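Long-range contact in putative ABC transporter amino acid-binding protein (Sinorhizobium meliloti, PDB 2Q88), which binds the compatible solutes ectoine and hydroxyectoine as the substrate-binding protein of an ABC transporter involved in osmoprotection: residues A[99-113]-A[162-175]. Sequence-based numbering, arbitrary orientation.
With 4CS ((4S)-2-methyl-1,4,5,6-tetrahydropyrimidine-4-carboxylic acid), chain F.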
loop_
_atom_site.group_PDB
_atom_site.type_symbol
_atom_site.label_atom_id
_atom_site.label_comp_id
_atom_site.label_asym_id
_atom_site.label_seq_id
_atom_site.Cartn_x
_atom_site.Cartn_y
_atom_site.Cartn_z
ATOM N N ASP A 99 7.662 3.677 1.820
ATOM C CA ASP A 99 8.131 2.670 2.775
ATOM C C ASP A 99 9.027 1.620 2.141
ATOM O O ASP A 99 8.957 1.361 0.934
ATOM C CB ASP A 99 6.959 1.971 3.479
ATOM C CG ASP A 99 7.303 1.556 4.916
ATOM O OD1 ASP A 99 8.359 1.970 5.442
ATOM O OD2 ASP A 99 6.581 0.823 5.609
ATOM N N ALA A 100 9.861 1.022 2.984
ATOM C CA ALA A 100 10.687 -0.114 2.614
ATOM C C ALA A 100 9.907 -1.399 2.916
ATOM O O ALA A 100 8.840 -1.350 3.528
ATOM C CB ALA A 100 11.971 -0.070 3.407
ATOM N N GLU A 101 10.451 -2.544 2.498
ATOM C CA GLU A 101 9.817 -3.840 2.725
ATOM C C GLU A 101 10.463 -4.526 3.921
ATOM O O GLU A 101 11.655 -4.327 4.191
ATOM C CB GLU A 101 9.939 -4.747 1.484
ATOM C CG GLU A 101 9.412 -4.152 0.181
ATOM C CD GLU A 101 7.901 -4.279 0.057
ATOM O OE1 GLU A 101 7.218 -4.319 1.106
ATOM O OE2 GLU A 101 7.393 -4.365 -1.079
ATOM N N ALA A 102 9.677 -5.328 4.631
ATOM C CA ALA A 102 10.160 -6.054 5.803
ATOM C C ALA A 102 9.766 -7.535 5.765
ATOM O O ALA A 102 8.919 -7.933 4.970
ATOM C CB ALA A 102 9.663 -5.395 7.090
ATOM N N PHE A 103 10.410 -8.336 6.620
ATOM C CA PHE A 103 10.043 -9.730 6.869
ATOM C C PHE A 103 9.658 -9.906 8.326
ATOM O O PHE A 103 10.328 -9.359 9.215
ATOM C CB PHE A 103 11.241 -10.658 6.677
ATOM C CG PHE A 103 11.660 -10.876 5.253
ATOM C CD1 PHE A 103 10.823 -10.598 4.188
ATOM C CD2 PHE A 103 12.906 -11.450 4.995
ATOM C CE1 PHE A 103 11.249 -10.849 2.855
ATOM C CE2 PHE A 103 13.322 -11.702 3.700
ATOM C CZ PHE A 103 12.495 -11.392 2.629
ATOM N N ALA A 104 8.614 -10.698 8.558
ATOM C CA ALA A 104 8.320 -11.270 9.866
ATOM C C ALA A 104 8.794 -12.721 9.796
ATOM O O ALA A 104 8.430 -13.456 8.880
ATOM C CB ALA A 104 6.828 -11.202 10.150
ATOM N N LEU A 105 9.597 -13.108 10.781
ATOM C CA LEU A 105 10.391 -14.334 10.760
ATOM C C LEU A 105 10.280 -15.043 12.110
ATOM O O LEU A 105 9.880 -14.439 13.106
ATOM C CB LEU A 105 11.863 -13.938 10.529
ATOM C CG LEU A 105 12.690 -14.155 9.249
ATOM C CD1 LEU A 105 11.922 -14.670 8.058
ATOM C CD2 LEU A 105 13.466 -12.907 8.885
ATOM N N LYS A 106 10.656 -16.320 12.145
ATOM C CA LYS A 106 10.793 -17.025 13.414
ATOM C C LYS A 106 11.977 -16.474 14.206
ATOM O O LYS A 106 13.006 -16.122 13.624
ATOM C CB LYS A 106 10.934 -18.531 13.176
ATOM C CG LYS A 106 9.613 -19.217 12.854
ATOM C CD LYS A 106 8.700 -19.222 14.070
ATOM C CE LYS A 106 7.491 -20.112 13.866
ATOM N NZ LYS A 106 6.838 -20.399 15.166
ATOM N N LYS A 107 11.819 -16.386 15.528
ATOM C CA LYS A 107 12.849 -15.816 16.403
ATOM C C LYS A 107 14.177 -16.522 16.156
ATOM O O LYS A 107 14.220 -17.746 16.096
ATOM C CB LYS A 107 12.446 -15.955 17.875
ATOM C CG LYS A 107 13.353 -15.205 18.851
ATOM C CD LYS A 107 13.312 -15.840 20.240
ATOM C CE LYS A 107 14.380 -15.252 21.146
ATOM N NZ LYS A 107 15.010 -16.297 22.012
ATOM N N GLY A 108 15.243 -15.742 15.998
ATOM C CA GLY A 108 16.564 -16.276 15.679
ATOM C C GLY A 108 16.827 -16.394 14.186
ATOM O O GLY A 108 17.972 -16.613 13.780
ATOM N N ASN A 109 15.777 -16.247 13.372
ATOM C CA ASN A 109 15.882 -16.380 11.911
ATOM C C ASN A 109 16.671 -17.649 11.530
ATOM O O ASN A 109 17.777 -17.568 10.979
ATOM C CB ASN A 109 16.490 -15.104 11.310
ATOM C CG ASN A 109 16.379 -15.044 9.793
ATOM O OD1 ASN A 109 15.884 -15.967 9.154
ATOM N ND2 ASN A 109 16.842 -13.940 9.213
ATOM N N PRO A 110 16.099 -18.819 11.842
ATOM C CA PRO A 110 16.809 -20.098 11.738
ATOM C C PRO A 110 17.223 -20.451 10.314
ATOM O O PRO A 110 18.197 -21.168 10.118
ATOM C CB PRO A 110 15.771 -21.107 12.232
ATOM C CG PRO A 110 14.471 -20.449 11.985
ATOM C CD PRO A 110 14.718 -19.010 12.313
ATOM N N LEU A 111 16.485 -19.943 9.335
ATOM C CA LEU A 111 16.781 -20.217 7.932
ATOM C C LEU A 111 17.694 -19.156 7.324
ATOM O O LEU A 111 18.040 -19.236 6.153
ATOM C CB LEU A 111 15.478 -20.342 7.143
ATOM C CG LEU A 111 14.854 -21.730 6.962
ATOM C CD1 LEU A 111 15.009 -22.645 8.167
ATOM C CD2 LEU A 111 13.403 -21.601 6.548
ATOM N N GLY A 112 18.082 -18.170 8.132
ATOM C CA GLY A 112 18.986 -17.100 7.700
ATOM C C GLY A 112 18.473 -16.359 6.483
ATOM O O GLY A 112 19.226 -16.107 5.543
ATOM N N LEU A 113 17.187 -16.018 6.504
ATOM C CA LEU A 113 16.537 -15.321 5.397
ATOM C C LEU A 113 16.592 -13.806 5.605
ATOM O O LEU A 113 15.965 -13.286 6.528
ATOM C CB LEU A 113 15.081 -15.792 5.234
ATOM C CG LEU A 113 14.821 -17.296 5.066
ATOM C CD1 LEU A 113 13.331 -17.617 5.201
ATOM C CD2 LEU A 113 15.361 -17.813 3.738
ATOM N N LEU A 162 2.601 -17.959 10.038
ATOM C CA LEU A 162 3.992 -17.954 10.478
ATOM C C LEU A 162 4.121 -18.717 11.795
ATOM O O LEU A 162 4.960 -19.600 11.926
ATOM C CB LEU A 162 4.442 -16.506 10.681
ATOM C CG LEU A 162 5.837 -15.991 10.344
ATOM C CD1 LEU A 162 6.212 -14.951 11.377
ATOM C CD2 LEU A 162 6.900 -17.095 10.262
ATOM N N GLN A 163 3.283 -18.362 12.762
ATOM C CA GLN A 163 3.213 -19.052 14.053
ATOM C C GLN A 163 2.934 -20.558 13.916
ATOM O O GLN A 163 3.552 -21.368 14.605
ATOM C CB GLN A 163 2.142 -18.404 14.943
ATOM C CG GLN A 163 2.466 -16.977 15.408
ATOM C CD GLN A 163 1.262 -16.237 15.997
ATOM O OE1 GLN A 163 0.121 -16.691 15.889
ATOM N NE2 GLN A 163 1.521 -15.091 16.622
ATOM N N ASP A 164 2.004 -20.917 13.033
ATOM C CA ASP A 164 1.623 -22.313 12.791
ATOM C C ASP A 164 2.647 -23.126 12.021
ATOM O O ASP A 164 2.577 -24.355 12.020
ATOM C CB ASP A 164 0.297 -22.385 12.029
ATOM C CG ASP A 164 -0.893 -22.126 12.916
ATOM O OD1 ASP A 164 -0.693 -21.882 14.127
ATOM O OD2 ASP A 164 -2.071 -22.139 12.492
ATOM N N GLY A 165 3.567 -22.447 11.340
ATOM C CA GLY A 165 4.546 -23.114 10.486
ATOM C C GLY A 165 4.117 -23.392 9.057
ATOM O O GLY A 165 4.732 -24.214 8.383
ATOM N N ARG A 166 3.067 -22.724 8.586
ATOM C CA ARG A 166 2.623 -22.871 7.197
ATOM C C ARG A 166 3.479 -22.034 6.234
ATOM O O ARG A 166 3.572 -22.331 5.031
ATOM C CB ARG A 166 1.131 -22.535 7.063
ATOM C CG ARG A 166 0.211 -23.426 7.917
ATOM C CD ARG A 166 0.378 -24.914 7.657
ATOM N NE ARG A 166 -0.257 -25.752 8.678
ATOM C CZ ARG A 166 -0.361 -27.075 8.598
ATOM N NH1 ARG A 166 0.114 -27.722 7.541
ATOM N NH2 ARG A 166 -0.953 -27.759 9.568
ATOM N N ILE A 167 4.105 -20.988 6.773
ATOM C CA ILE A 167 5.100 -20.205 6.042
ATOM C C ILE A 167 6.339 -19.980 6.924
ATOM O O ILE A 167 6.275 -20.115 8.149
ATOM C CB ILE A 167 4.510 -18.854 5.541
ATOM C CG1 ILE A 167 3.962 -18.021 6.709
ATOM C CG2 ILE A 167 3.427 -19.086 4.471
ATOM C CD1 ILE A 167 3.413 -16.661 6.294
ATOM N N ASP A 168 7.456 -19.646 6.298
ATOM C CA ASP A 168 8.695 -19.344 7.030
ATOM C C ASP A 168 8.956 -17.846 7.193
ATOM O O ASP A 168 9.742 -17.422 8.047
ATOM C CB ASP A 168 9.877 -20.002 6.339
ATOM C CG ASP A 168 9.741 -21.501 6.280
ATOM O OD1 ASP A 168 9.853 -22.147 7.349
ATOM O OD2 ASP A 168 9.510 -22.123 5.219
ATOM N N VAL A 169 8.304 -17.056 6.357
ATOM C CA VAL A 169 8.469 -15.613 6.371
ATOM C C VAL A 169 7.168 -14.987 5.889
ATOM O O VAL A 169 6.524 -15.517 4.992
ATOM C CB VAL A 169 9.677 -15.161 5.486
ATOM C CG1 VAL A 169 9.668 -15.836 4.130
ATOM C CG2 VAL A 169 9.698 -13.655 5.293
ATOM N N TYR A 170 6.790 -13.870 6.487
ATOM C CA TYR A 170 5.665 -13.087 5.986
ATOM C C TYR A 170 6.180 -11.688 5.670
ATOM O O TYR A 170 6.851 -11.066 6.492
ATOM C CB TYR A 170 4.550 -13.055 7.023
ATOM C CG TYR A 170 3.334 -12.203 6.672
ATOM C CD1 TYR A 170 2.685 -12.337 5.452
ATOM C CD2 TYR A 170 2.821 -11.288 7.590
ATOM C CE1 TYR A 170 1.555 -11.561 5.143
ATOM C CE2 TYR A 170 1.719 -10.514 7.295
ATOM C CZ TYR A 170 1.088 -10.652 6.078
ATOM O OH TYR A 170 -0.027 -9.886 5.808
ATOM N N SER A 171 5.883 -11.203 4.478
ATOM C CA SER A 171 6.448 -9.942 4.026
ATOM C C SER A 171 5.370 -8.888 3.775
ATOM O O SER A 171 4.403 -9.151 3.070
ATOM C CB SER A 171 7.278 -10.159 2.765
ATOM O OG SER A 171 7.960 -8.972 2.408
ATOM N N LEU A 172 5.569 -7.718 4.392
ATOM C CA LEU A 172 4.763 -6.502 4.207
ATOM C C LEU A 172 5.724 -5.321 4.318
ATOM O O LEU A 172 6.896 -5.520 4.670
ATOM C CB LEU A 172 3.708 -6.379 5.315
ATOM C CG LEU A 172 2.460 -7.267 5.284
ATOM C CD1 LEU A 172 1.536 -6.885 6.404
ATOM C CD2 LEU A 172 1.747 -7.179 3.954
ATOM N N PRO A 173 5.267 -4.101 4.025
ATOM C CA PRO A 173 6.045 -2.904 4.335
ATOM C C PRO A 173 6.457 -2.827 5.806
ATOM O O PRO A 173 5.727 -3.281 6.683
ATOM C CB PRO A 173 5.082 -1.763 3.970
ATOM C CG PRO A 173 4.258 -2.336 2.881
ATOM C CD PRO A 173 3.992 -3.754 3.354
ATOM N N VAL A 174 7.657 -2.295 6.051
ATOM C CA VAL A 174 8.205 -2.098 7.398
ATOM C C VAL A 174 7.171 -1.594 8.407
ATOM O O VAL A 174 6.991 -2.188 9.470
ATOM C CB VAL A 174 9.416 -1.132 7.352
ATOM C CG1 VAL A 174 9.893 -0.760 8.759
ATOM C CG2 VAL A 174 10.546 -1.759 6.538
ATOM N N LEU A 175 6.497 -0.499 8.084
ATOM C CA LEU A 175 5.526 0.061 9.022
ATOM C C LEU A 175 4.363 -0.883 9.333
ATOM O O LEU A 175 3.878 -0.898 10.466
ATOM C CB LEU A 175 5.015 1.412 8.538
ATOM C CG LEU A 175 6.017 2.561 8.629
ATOM C CD1 LEU A 175 5.545 3.703 7.742
ATOM C CD2 LEU A 175 6.178 3.062 10.074
HETATM O O 4CS F . 1.577 -3.976 -3.600
HETATM C C 4CS F . 1.580 -3.016 -2.829
HETATM O OXT 4CS F . 1.389 -1.874 -3.264
HETATM C CA 4CS F . 1.847 -3.231 -1.345
HETATM C CB 4CS F . 1.185 -4.479 -0.794
HETATM C CAD 4CS F . 1.546 -4.641 0.687
HETATM N NAG 4CS F . 1.165 -3.409 1.426
HETATM C CAI 4CS F . 1.126 -2.159 0.789
HETATM C CAA 4CS F . 0.715 -0.899 1.570
HETATM N N 4CS F . 1.429 -2.046 -0.575
HETATM O O HOH W 1 11.601 -18.195 9.895
#
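Asp-99 meets the start of helix 174-184 with its carboxylate: OD2 takes the backbone N-H of Leu-175 at 2.8 Å through its syn lone pair, in a nearly straight bond (169°). One residue on, the carbonyl O of Ala-100 accepts Val-174 N at 2.9 Å, with the donor well above the carbonyl plane. An acceptor suits both places, because the first-turn amides of a helix lack partners within it, and a carboxylate there probably also interacts favourably with the helix dipole. An asparagine in place of Asp-99 would probably lose that charge interaction and, if its amide nitrogen faced the helix, leave Leu-175 N without its acceptor.

Beyond this end, strands 101-106 and 169-173 run antiparallel. Ala-104 and Tyr-170 exchange two backbone hydrogen bonds, whereas Ala-102 N donates to Leu-172 O at 2.8 Å and the return bond from Leu-172 N is weak. Ser-171 gives Ala-102 O a second donor, OG at 2.9 Å, turned away from its own N by a chi1 of -173° and also hydrogen-bonded to Tyr-116 OH. On the same face of the sheet, branched Val-169 lays CG2 over the Phe-103 ring, 3.7 Å from its centroid, in a CH-pi contact; Tyr-116 meets this ring edge-to-face. At the far end a water links Lys-106 N to Asp-168 O.

Pro-173, at the N-cap position, brings CD to 3.4 Å from NAG of the bound ectoine, while Glu-101 OE2 bonds to Thr-134, a ligand-binding residue. Backbone and helix-start bonds thus tie Pro-173, one residue of the ectoine pocket, to the sheet of this lobe.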